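Local coordinates for protein dicer Related Helicase (PDB 6M6Q) that is an RLR-family RNA helicase linked to RNA interference, binds single- and double-stranded RNA and probably hydrolyses ATP, represented here by its helical N-terminal domain, at residues Ser14-Pro19 with His153-Pro158; Leu32-Leu37 with Phe119-Leu124; Phe36-Val41 with His226-Asp231; Asp159-Ala164 with Lys276-Lys281. All blocks are in the same frame, centred on the assembly; numbering follows the deposited sequence.

Contact 1 (Ser14-Pro19 with His153-Pro158)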
# COMPACT_ATOMS: atom_id res chain seq x y z
N SER B 14 -7.21 -8.65 31.79
CA SER B 14 -7.77 -7.48 32.53
C SER B 14 -6.73 -6.36 32.59
O SER B 14 -7.14 -5.19 32.75
CB SER B 14 -8.23 -7.88 33.90
OG SER B 14 -7.15 -8.40 34.66
N LYS B 15 -5.45 -6.70 32.43
CA LYS B 15 -4.31 -5.76 32.54
C LYS B 15 -4.01 -5.11 31.18
O LYS B 15 -3.21 -4.14 31.16
CB LYS B 15 -3.09 -6.51 33.09
CG LYS B 15 -3.29 -7.19 34.44
CD LYS B 15 -3.38 -6.22 35.59
CE LYS B 15 -4.14 -6.78 36.77
NZ LYS B 15 -5.61 -6.80 36.53
N LEU B 16 -4.61 -5.60 30.07
CA LEU B 16 -4.32 -5.10 28.69
C LEU B 16 -5.08 -3.79 28.46
O LEU B 16 -6.31 -3.82 28.52
CB LEU B 16 -4.74 -6.13 27.63
CG LEU B 16 -4.37 -7.60 27.89
CD1 LEU B 16 -4.88 -8.48 26.76
CD2 LEU B 16 -2.87 -7.78 28.06
N ARG B 17 -4.38 -2.70 28.12
CA ARG B 17 -4.99 -1.40 27.75
C ARG B 17 -5.34 -1.39 26.25
O ARG B 17 -6.06 -0.45 25.82
CB ARG B 17 -4.05 -0.25 28.10
CG ARG B 17 -3.94 0.01 29.60
CD ARG B 17 -5.10 0.86 30.12
NE ARG B 17 -5.30 0.73 31.56
CZ ARG B 17 -5.96 -0.28 32.16
NH1 ARG B 17 -6.48 -1.27 31.45
NH2 ARG B 17 -6.08 -0.30 33.48
N LEU B 18 -4.82 -2.36 25.48
CA LEU B 18 -5.07 -2.52 24.02
C LEU B 18 -5.42 -3.98 23.74
O LEU B 18 -4.61 -4.73 23.21
CB LEU B 18 -3.84 -2.07 23.22
CG LEU B 18 -4.07 -1.87 21.72
CD1 LEU B 18 -4.50 -0.44 21.41
CD2 LEU B 18 -2.82 -2.23 20.94
N PRO B 19 -6.67 -4.40 24.01
CA PRO B 19 -7.11 -5.74 23.65
C PRO B 19 -7.30 -5.89 22.13
O PRO B 19 -7.28 -4.88 21.42
CB PRO B 19 -8.45 -5.89 24.39
CG PRO B 19 -8.98 -4.45 24.49
CD PRO B 19 -7.75 -3.58 24.58
N HIS B 153 -0.27 -5.83 23.38
CA HIS B 153 -1.62 -5.49 23.91
C HIS B 153 -1.54 -4.37 24.99
O HIS B 153 -2.60 -4.04 25.55
CB HIS B 153 -2.27 -6.75 24.49
CG HIS B 153 -2.82 -7.68 23.47
ND1 HIS B 153 -3.94 -7.38 22.74
CD2 HIS B 153 -2.45 -8.93 23.12
CE1 HIS B 153 -4.23 -8.40 21.95
NE2 HIS B 153 -3.34 -9.36 22.17
N TRP B 154 -0.35 -3.83 25.27
CA TRP B 154 -0.12 -2.78 26.31
C TRP B 154 -0.50 -3.31 27.72
O TRP B 154 -1.24 -2.59 28.46
CB TRP B 154 -0.90 -1.49 25.99
CG TRP B 154 -0.64 -0.84 24.67
CD1 TRP B 154 0.35 -1.13 23.77
CD2 TRP B 154 -1.34 0.30 24.12
NE1 TRP B 154 0.29 -0.28 22.70
CE2 TRP B 154 -0.74 0.61 22.89
CE3 TRP B 154 -2.43 1.06 24.55
CZ2 TRP B 154 -1.19 1.65 22.08
CZ3 TRP B 154 -2.88 2.09 23.75
CH2 TRP B 154 -2.26 2.39 22.54
N GLU B 155 -0.01 -4.48 28.10
CA GLU B 155 -0.22 -5.09 29.44
C GLU B 155 0.44 -4.21 30.51
O GLU B 155 1.60 -3.80 30.31
CB GLU B 155 0.35 -6.50 29.45
CG GLU B 155 -0.07 -7.33 30.64
CD GLU B 155 0.44 -8.75 30.58
OE1 GLU B 155 1.66 -8.93 30.40
OE2 GLU B 155 -0.39 -9.68 30.67
N ASP B 156 -0.28 -3.98 31.62
CA ASP B 156 0.17 -3.27 32.85
C ASP B 156 0.51 -1.81 32.51
O ASP B 156 1.26 -1.19 33.29
CB ASP B 156 1.35 -3.98 33.54
CG ASP B 156 1.09 -5.43 33.93
OD1 ASP B 156 -0.10 -5.78 34.15
OD2 ASP B 156 2.08 -6.19 34.00
N LEU B 157 -0.07 -1.25 31.46
CA LEU B 157 0.13 0.18 31.07
C LEU B 157 -0.79 1.04 31.94
O LEU B 157 -1.95 0.69 32.16
CB LEU B 157 -0.16 0.35 29.57
CG LEU B 157 0.09 1.75 28.99
CD1 LEU B 157 1.55 1.93 28.56
CD2 LEU B 157 -0.84 2.03 27.83
N PRO B 158 -0.30 2.18 32.49
CA PRO B 158 -1.15 3.06 33.29
C PRO B 158 -2.37 3.57 32.51
O PRO B 158 -2.33 3.61 31.30
CB PRO B 158 -0.21 4.21 33.69
CG PRO B 158 1.17 3.58 33.62
CD PRO B 158 1.09 2.66 32.42
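Leu16 and Glu155 face each other across two antiparallel backbones, their CA atoms 4.2 Å apart, at a single beta bridge in otherwise irregular loops. The two are a non-hydrogen-bonded pair, since the bonds lie on their neighbours: Asp156 N reaches Lys15 O at 3.0 Å, and Arg17 N reaches Trp154 O at 3.2 Å. Leu18 N extends the link to His153 O at 2.8 Å. Behind this pairing, Trp154 has positive phi and ends helix 146-152 in a Schellman motif, then begins a type II turn to Leu157 that brings Asp156 N to Lys15.

His153 answers the backbone with its ring: ND1 donates to Leu18 O at 2.8 Å, the oxygen lying 6° from the imidazole plane and receiving the bond on a lone pair. Over one face of the same ring lies Leu16 CD1, while Leu16 CD2 rests on Glu155 CB at 3.7 Å. Leu18 turns its CG opposite the backbone N (chi1 -166°), which lays the side chain over the indole of Trp154; CD1 stands 3.8 Å from the centroid of the six-membered ring and 10° off its normal, a CH-pi contact. Arg17 packs its CG on Leu157 CB at 3.8 Å, while its guanidinium forms a salt bridge with Asp159.

The pairing joins the loop before helix 25-29 to the loop between helices 146-152 and 162-171. His153 NE2 bonds to Asp138, Leu18 touches Phe25 and Tyr28 of helix 25-29, and Trp154 packs on Ala164 and Lys168 of helix 162-171.

Contact 2 (Leu32-Leu37 with Phe119-Leu124)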
# COMPACT_ATOMS: atom_id res chain seq x y z
N LEU B 32 5.03 -6.00 14.68
CA LEU B 32 5.73 -7.29 15.02
C LEU B 32 5.61 -8.30 13.86
O LEU B 32 5.88 -9.49 14.10
CB LEU B 32 5.11 -7.91 16.28
CG LEU B 32 5.45 -7.26 17.61
CD1 LEU B 32 4.49 -7.73 18.69
CD2 LEU B 32 6.88 -7.57 18.01
N LYS B 33 5.16 -7.89 12.68
CA LYS B 33 4.88 -8.82 11.55
C LYS B 33 6.16 -9.60 11.17
O LYS B 33 6.01 -10.75 10.76
CB LYS B 33 4.28 -8.06 10.37
CG LYS B 33 5.22 -7.19 9.55
CD LYS B 33 4.54 -6.67 8.30
CE LYS B 33 5.49 -6.41 7.17
NZ LYS B 33 4.90 -5.48 6.19
N TRP B 34 7.35 -9.01 11.28
CA TRP B 34 8.63 -9.69 10.89
C TRP B 34 9.01 -10.70 11.97
O TRP B 34 9.55 -11.78 11.60
CB TRP B 34 9.75 -8.69 10.61
CG TRP B 34 9.51 -7.84 9.39
CD1 TRP B 34 9.53 -6.47 9.33
CD2 TRP B 34 9.17 -8.30 8.07
NE1 TRP B 34 9.23 -6.05 8.06
CE2 TRP B 34 9.00 -7.15 7.27
CE3 TRP B 34 9.01 -9.56 7.48
CZ2 TRP B 34 8.69 -7.23 5.91
CZ3 TRP B 34 8.68 -9.64 6.14
CH2 TRP B 34 8.52 -8.48 5.37
N LYS B 35 8.70 -10.39 13.24
CA LYS B 35 8.95 -11.29 14.39
C LYS B 35 7.94 -12.44 14.32
O LYS B 35 8.33 -13.56 14.66
CB LYS B 35 8.88 -10.53 15.71
CG LYS B 35 9.06 -11.38 16.98
CD LYS B 35 10.35 -12.17 17.02
CE LYS B 35 10.53 -13.04 18.25
NZ LYS B 35 11.58 -14.06 18.01
N PHE B 36 6.73 -12.18 13.82
CA PHE B 36 5.67 -13.20 13.64
C PHE B 36 6.08 -14.17 12.54
O PHE B 36 5.97 -15.38 12.76
CB PHE B 36 4.33 -12.54 13.32
CG PHE B 36 3.30 -13.48 12.77
CD1 PHE B 36 2.77 -14.50 13.55
CD2 PHE B 36 2.83 -13.33 11.47
CE1 PHE B 36 1.82 -15.37 13.03
CE2 PHE B 36 1.88 -14.19 10.96
CZ PHE B 36 1.37 -15.20 11.74
N LEU B 37 6.57 -13.64 11.40
CA LEU B 37 7.16 -14.45 10.29
C LEU B 37 8.31 -15.26 10.86
O LEU B 37 8.29 -16.46 10.66
CB LEU B 37 7.63 -13.56 9.14
CG LEU B 37 8.16 -14.27 7.88
CD1 LEU B 37 7.06 -15.07 7.15
CD2 LEU B 37 8.79 -13.27 6.92
N PHE B 119 7.01 -13.87 -1.41
CA PHE B 119 6.10 -14.91 -0.88
C PHE B 119 5.86 -14.69 0.62
O PHE B 119 4.77 -15.04 1.11
CB PHE B 119 6.62 -16.30 -1.25
CG PHE B 119 6.41 -16.62 -2.71
CD1 PHE B 119 5.17 -17.03 -3.18
CD2 PHE B 119 7.43 -16.42 -3.63
CE1 PHE B 119 4.98 -17.29 -4.53
CE2 PHE B 119 7.23 -16.68 -4.98
CZ PHE B 119 6.01 -17.10 -5.43
N SER B 120 6.82 -14.08 1.33
CA SER B 120 6.65 -13.63 2.74
C SER B 120 5.53 -12.58 2.80
O SER B 120 4.63 -12.71 3.65
CB SER B 120 7.93 -13.08 3.31
OG SER B 120 8.87 -14.11 3.53
N GLU B 121 5.60 -11.58 1.92
CA GLU B 121 4.62 -10.47 1.82
C GLU B 121 3.26 -11.01 1.36
O GLU B 121 2.26 -10.46 1.80
CB GLU B 121 5.13 -9.37 0.89
CG GLU B 121 6.32 -8.60 1.46
CD GLU B 121 6.05 -7.16 1.82
OE1 GLU B 121 7.01 -6.48 2.21
OE2 GLU B 121 4.90 -6.71 1.69
N CYS B 122 3.24 -12.07 0.55
CA CYS B 122 1.98 -12.72 0.11
C CYS B 122 1.30 -13.39 1.31
O CYS B 122 0.07 -13.32 1.40
CB CYS B 122 2.20 -13.74 -0.99
SG CYS B 122 0.68 -14.61 -1.45
N PHE B 123 2.07 -13.99 2.21
CA PHE B 123 1.53 -14.65 3.42
C PHE B 123 1.02 -13.58 4.39
O PHE B 123 -0.18 -13.60 4.73
CB PHE B 123 2.58 -15.54 4.06
CG PHE B 123 2.27 -15.99 5.46
CD1 PHE B 123 1.29 -16.93 5.71
CD2 PHE B 123 3.03 -15.53 6.52
CE1 PHE B 123 1.09 -17.41 6.99
CE2 PHE B 123 2.82 -16.02 7.80
CZ PHE B 123 1.84 -16.95 8.03
N LEU B 124 1.90 -12.66 4.79
CA LEU B 124 1.66 -11.65 5.84
C LEU B 124 0.47 -10.76 5.45
O LEU B 124 -0.37 -10.52 6.32
CB LEU B 124 2.93 -10.84 6.08
CG LEU B 124 4.08 -11.58 6.77
CD1 LEU B 124 5.20 -10.63 7.17
CD2 LEU B 124 3.58 -12.35 7.98
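Ser120 OG, hydrogen-bonded to Arg116 O one turn back in its own helix, lies 3.5 Å from Leu37 CD2; with its polar need met there, it presents a small surface to the leucine. No hydrogen bond joins the two segments. Their axes approach to 11.2 Å with their directions 104° apart, a near-perpendicular crossing.

The central residue is Leu124, a knob in the hole formed by Lys33, Trp34, Phe36 and Leu37. With CG opposite the carbonyl carbon (chi1 -70°), its two methyls are sent among these four and divide the work: CD1 meets Trp34 CZ3 at 3.8 Å, whereas CD2 approaches the edge of the Phe36 ring, 3.7 Å from CD2 of that phenylalanine. Phe36 and Phe123 lie with planes only 12° apart, but centroids 5.9 Å apart show rings slid so far that they barely overlap. Glu121 OE1 comes near the edge of the Trp34 indole, at CH2, although its salt bridge is with Arg117.

The crossing of helices 33-42 and 94-127 is buried between further helices: Ile67 and Ile71 of helix 63-72 pack on Phe123 and Ser120, and Leu262 and Leu266 of helix 262-271 pack on Trp34.

Contact 3 (Phe36-Val41 with His226-Asp231)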
# COMPACT_ATOMS: atom_id res chain seq x y z
N PHE B 36 6.73 -12.18 13.82
CA PHE B 36 5.67 -13.20 13.64
C PHE B 36 6.08 -14.17 12.54
O PHE B 36 5.97 -15.38 12.76
CB PHE B 36 4.33 -12.54 13.32
CG PHE B 36 3.30 -13.48 12.77
CD1 PHE B 36 2.77 -14.50 13.55
CD2 PHE B 36 2.83 -13.33 11.47
CE1 PHE B 36 1.82 -15.37 13.03
CE2 PHE B 36 1.88 -14.19 10.96
CZ PHE B 36 1.37 -15.20 11.74
N LEU B 37 6.57 -13.64 11.40
CA LEU B 37 7.16 -14.45 10.29
C LEU B 37 8.31 -15.26 10.86
O LEU B 37 8.29 -16.46 10.66
CB LEU B 37 7.63 -13.56 9.14
CG LEU B 37 8.16 -14.27 7.88
CD1 LEU B 37 7.06 -15.07 7.15
CD2 LEU B 37 8.79 -13.27 6.92
N ASP B 38 9.20 -14.62 11.63
CA ASP B 38 10.38 -15.28 12.26
C ASP B 38 9.93 -16.50 13.07
O ASP B 38 10.59 -17.55 12.94
CB ASP B 38 11.20 -14.32 13.13
CG ASP B 38 12.47 -14.98 13.66
OD1 ASP B 38 12.48 -15.35 14.85
OD2 ASP B 38 13.37 -15.22 12.84
N VAL B 39 8.85 -16.37 13.86
CA VAL B 39 8.30 -17.44 14.77
C VAL B 39 7.76 -18.59 13.91
O VAL B 39 8.09 -19.76 14.21
CB VAL B 39 7.22 -16.86 15.72
CG1 VAL B 39 6.37 -17.95 16.36
CG2 VAL B 39 7.82 -15.97 16.80
N CYS B 40 7.00 -18.28 12.86
CA CYS B 40 6.44 -19.29 11.92
C CYS B 40 7.59 -20.06 11.24
O CYS B 40 7.45 -21.26 11.07
CB CYS B 40 5.53 -18.65 10.88
SG CYS B 40 4.03 -17.89 11.57
N VAL B 41 8.69 -19.38 10.90
CA VAL B 41 9.84 -19.99 10.18
C VAL B 41 10.66 -20.83 11.17
O VAL B 41 11.05 -21.94 10.80
CB VAL B 41 10.71 -18.92 9.50
CG1 VAL B 41 12.06 -19.48 9.08
CG2 VAL B 41 9.99 -18.29 8.32
N HIS B 226 12.45 -8.91 21.07
CA HIS B 226 12.38 -7.95 19.93
C HIS B 226 13.50 -8.26 18.93
O HIS B 226 13.88 -7.34 18.15
CB HIS B 226 12.44 -6.52 20.43
CG HIS B 226 11.27 -6.12 21.25
ND1 HIS B 226 11.12 -4.83 21.70
CD2 HIS B 226 10.16 -6.80 21.62
CE1 HIS B 226 9.99 -4.74 22.37
NE2 HIS B 226 9.38 -5.93 22.33
N GLN B 227 14.08 -9.46 19.03
CA GLN B 227 15.22 -9.94 18.21
C GLN B 227 14.74 -11.16 17.45
O GLN B 227 13.96 -11.94 18.03
CB GLN B 227 16.41 -10.35 19.07
CG GLN B 227 16.75 -9.39 20.19
CD GLN B 227 17.33 -8.12 19.63
OE1 GLN B 227 18.16 -8.15 18.72
NE2 GLN B 227 16.85 -6.99 20.15
N LEU B 228 15.17 -11.31 16.20
CA LEU B 228 14.76 -12.45 15.35
C LEU B 228 15.67 -13.62 15.68
O LEU B 228 16.83 -13.37 16.04
CB LEU B 228 14.83 -12.05 13.87
CG LEU B 228 14.06 -10.78 13.48
CD1 LEU B 228 14.32 -10.41 12.02
CD2 LEU B 228 12.55 -10.93 13.73
N SER B 229 15.12 -14.83 15.64
CA SER B 229 15.78 -16.09 16.03
C SER B 229 16.38 -16.79 14.81
O SER B 229 17.31 -17.59 15.02
CB SER B 229 14.81 -17.00 16.75
OG SER B 229 14.23 -16.36 17.87
N THR B 230 15.86 -16.53 13.59
CA THR B 230 16.30 -17.25 12.35
C THR B 230 17.28 -16.39 11.54
O THR B 230 17.15 -15.16 11.53
CB THR B 230 15.12 -17.75 11.48
OG1 THR B 230 14.51 -16.68 10.76
CG2 THR B 230 14.07 -18.50 12.27
N ASP B 231 18.21 -17.03 10.85
CA ASP B 231 19.13 -16.35 9.90
C ASP B 231 18.33 -15.95 8.67
O ASP B 231 18.57 -14.83 8.15
CB ASP B 231 20.33 -17.24 9.58
CG ASP B 231 21.24 -17.47 10.78
OD1 ASP B 231 22.48 -17.37 10.61
OD2 ASP B 231 20.71 -17.71 11.88
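Asp38 swings its CG away from its own backbone N (chi1 -174°), which carries the carboxylate off helix 33-42 to Ser229 and Thr230, while Thr230 holds OG1 between its N and carbonyl carbon (chi1 75°), facing that carboxylate. The motif is a helix N-cap tied to a second helix: Thr230 is the N-cap residue before helix 231-236, and its OG1 also receives a weak bond from Val233 N.

The two oxygens of Asp38 share the loop between them. OD1 accepts from Ser229 N at 2.8 Å in a nearly straight bond (168° at the hydrogen), met from above the carboxylate plane. OD2 takes two donors from one residue: Thr230 N, at 2.9 Å on the syn lone pair, and Thr230 OG1. With three bonds the carboxylate is fixed in rotation, and two consecutive backbone N-H groups are satisfied. Lys35 adds a long, weak ion pair to OD1, which would probably help to stabilise the negative charge.

Were Asp38 replaced by an alanine, the N-H groups of Ser229 and Thr230 would probably lose their acceptor, and the Thr230 hydroxyl the acceptor of its proton.

Apolar contacts flank the carboxylate. Leu228 CD2 lies 3.7 Å from Asp38 CB, and Val41 CG1 meets Thr230 CG2 at 3.9 Å. The remaining bond is among the shortest: Thr230 OG1 gives its proton to Asp38 OD2 at 2.8 Å, approaching nearly in line with the carboxylate C-O bond.

Contact 4 (Asp159-Ala164 with Lys276-Lys281)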
# COMPACT_ATOMS: atom_id res chain seq x y z
N ASP B 159 -3.40 3.99 33.25
CA ASP B 159 -4.76 4.32 32.74
C ASP B 159 -4.72 5.64 31.95
O ASP B 159 -5.42 5.73 30.92
CB ASP B 159 -5.76 4.42 33.91
CG ASP B 159 -5.69 3.24 34.86
OD1 ASP B 159 -4.97 3.34 35.89
OD2 ASP B 159 -6.32 2.22 34.56
N GLY B 160 -3.97 6.62 32.43
CA GLY B 160 -4.00 7.99 31.89
C GLY B 160 -2.78 8.30 31.07
O GLY B 160 -2.38 9.49 31.03
N TRP B 161 -2.18 7.29 30.43
CA TRP B 161 -0.90 7.41 29.68
C TRP B 161 -1.09 8.36 28.50
O TRP B 161 -1.81 8.00 27.58
CB TRP B 161 -0.41 6.03 29.23
CG TRP B 161 1.06 5.99 28.98
CD1 TRP B 161 1.71 6.02 27.79
CD2 TRP B 161 2.08 5.94 29.99
NE1 TRP B 161 3.07 5.97 27.98
CE2 TRP B 161 3.32 5.93 29.32
CE3 TRP B 161 2.07 5.91 31.39
CZ2 TRP B 161 4.53 5.87 30.01
CZ3 TRP B 161 3.26 5.85 32.06
CH2 TRP B 161 4.47 5.84 31.38
N LEU B 162 -0.44 9.51 28.52
CA LEU B 162 -0.66 10.61 27.55
C LEU B 162 0.05 10.28 26.23
O LEU B 162 -0.34 10.83 25.18
CB LEU B 162 -0.13 11.90 28.18
CG LEU B 162 -0.04 13.12 27.27
CD1 LEU B 162 -1.42 13.59 26.83
CD2 LEU B 162 0.69 14.24 27.97
N THR B 163 1.09 9.46 26.28
CA THR B 163 1.87 9.02 25.11
C THR B 163 0.97 8.17 24.22
O THR B 163 1.11 8.24 23.01
CB THR B 163 3.11 8.24 25.54
OG1 THR B 163 4.12 9.20 25.85
CG2 THR B 163 3.59 7.28 24.48
N ALA B 164 0.10 7.36 24.83
CA ALA B 164 -0.84 6.45 24.14
C ALA B 164 -1.85 7.27 23.33
O ALA B 164 -2.16 6.87 22.22
CB ALA B 164 -1.52 5.53 25.12
N LYS B 276 7.47 8.54 28.38
CA LYS B 276 6.76 9.18 29.52
C LYS B 276 6.50 10.63 29.15
O LYS B 276 7.50 11.34 28.92
CB LYS B 276 7.60 9.10 30.80
CG LYS B 276 7.79 7.70 31.39
CD LYS B 276 8.88 7.62 32.45
CE LYS B 276 9.46 6.22 32.61
NZ LYS B 276 10.31 5.83 31.46
N SER B 277 5.23 11.04 29.05
CA SER B 277 4.88 12.43 28.66
C SER B 277 3.75 12.99 29.54
O SER B 277 3.26 14.10 29.21
CB SER B 277 4.55 12.53 27.17
OG SER B 277 3.21 12.16 26.88
N ASN B 278 3.48 12.37 30.70
CA ASN B 278 2.40 12.80 31.62
C ASN B 278 2.76 14.17 32.24
O ASN B 278 1.89 15.08 32.19
CB ASN B 278 2.08 11.73 32.67
CG ASN B 278 1.25 10.60 32.11
OD1 ASN B 278 1.16 10.42 30.90
ND2 ASN B 278 0.62 9.82 32.99
N ASP B 279 4.00 14.33 32.72
CA ASP B 279 4.45 15.51 33.51
C ASP B 279 4.67 16.72 32.59
O ASP B 279 4.64 17.85 33.11
CB ASP B 279 5.73 15.21 34.30
CG ASP B 279 5.57 14.07 35.29
OD1 ASP B 279 4.52 14.03 35.96
OD2 ASP B 279 6.49 13.25 35.39
N LYS B 280 4.87 16.51 31.29
CA LYS B 280 5.29 17.59 30.35
C LYS B 280 4.05 18.30 29.80
O LYS B 280 4.23 19.23 28.97
CB LYS B 280 6.13 17.08 29.18
CG LYS B 280 6.83 15.75 29.37
CD LYS B 280 7.44 15.26 28.08
CE LYS B 280 8.91 15.59 27.96
NZ LYS B 280 9.74 14.51 28.52
N LYS B 281 2.84 17.91 30.23
CA LYS B 281 1.57 18.54 29.77
C LYS B 281 1.49 19.99 30.31
O LYS B 281 1.02 20.87 29.56
CB LYS B 281 0.36 17.70 30.20
CG LYS B 281 -1.02 18.32 29.97
CD LYS B 281 -1.34 18.72 28.51
CE LYS B 281 -2.57 19.62 28.40
NZ LYS B 281 -2.37 20.74 27.45
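The N-terminal turn of helix 162-171, at Leu162 and Thr163, docks against the loop that follows helix 262-271, meeting Ser277 and Asn278. The evidence for a specific link is one sound hydrogen bond: Leu162 N donates to Asn278 OD1 at 3.0 Å, with 159° at the hydrogen. The donor is tilted 15° from the plane of the amide carbonyl. The same oxygen also lies 3.4 Å from Leu162 CB.

A second polar link is weaker. Ser277 OG donates to Thr163 OG1 at 3.3 Å, a long bond, and the stronger partner of the threonine hydroxyl is Phe275 O, earlier in the same loop.

The Leu162 side chain packs beside these bonds. With CG turned opposite the backbone N (chi1 170°), its branch runs toward the loop, CG lying 3.4 Å from Ser277 OG. The modelled position of CD2 is too close to the Ser277 carbonyl and therefore doubtful in detail. His286 also touches this side chain. Replacing Leu162 by an alanine would probably open a gap between the helix start and Ser277, with His286 losing part of its packing surface.

Trp161 brings its CH2 to the aliphatic CG of Lys276 at 3.8 Å, and its NE1 makes a weak hydrogen bond with Ile273 O.

The whole is typical of a helix N-terminus, where a backbone N-H lacking an acceptor within the helix takes a side-chain oxygen, supplied here by a loop distant in sequence.

How the contacts relate
The four contacts fall into two groups. Contacts 2 and 3 have centres 10 Å apart and share Phe36 and Leu37 of helix 33-42, which meets helix 94-127 in one and the loop before helix 231-236 in the other. Contacts 1 and 4, centred 15 Å apart, are linked by the Arg17-Asp159 salt bridge and the packing of Trp154 on Ala164. The groups are separated by 24 to 32 Å between centres. Along the chain, contact 2 lies between the two segments of contact 1, contact 3 crosses contacts 1 and 4, and contact 4 opens after contact 1 closes. Such interleaving brings helices and loops far apart in sequence together in the strand-free N-terminal domain.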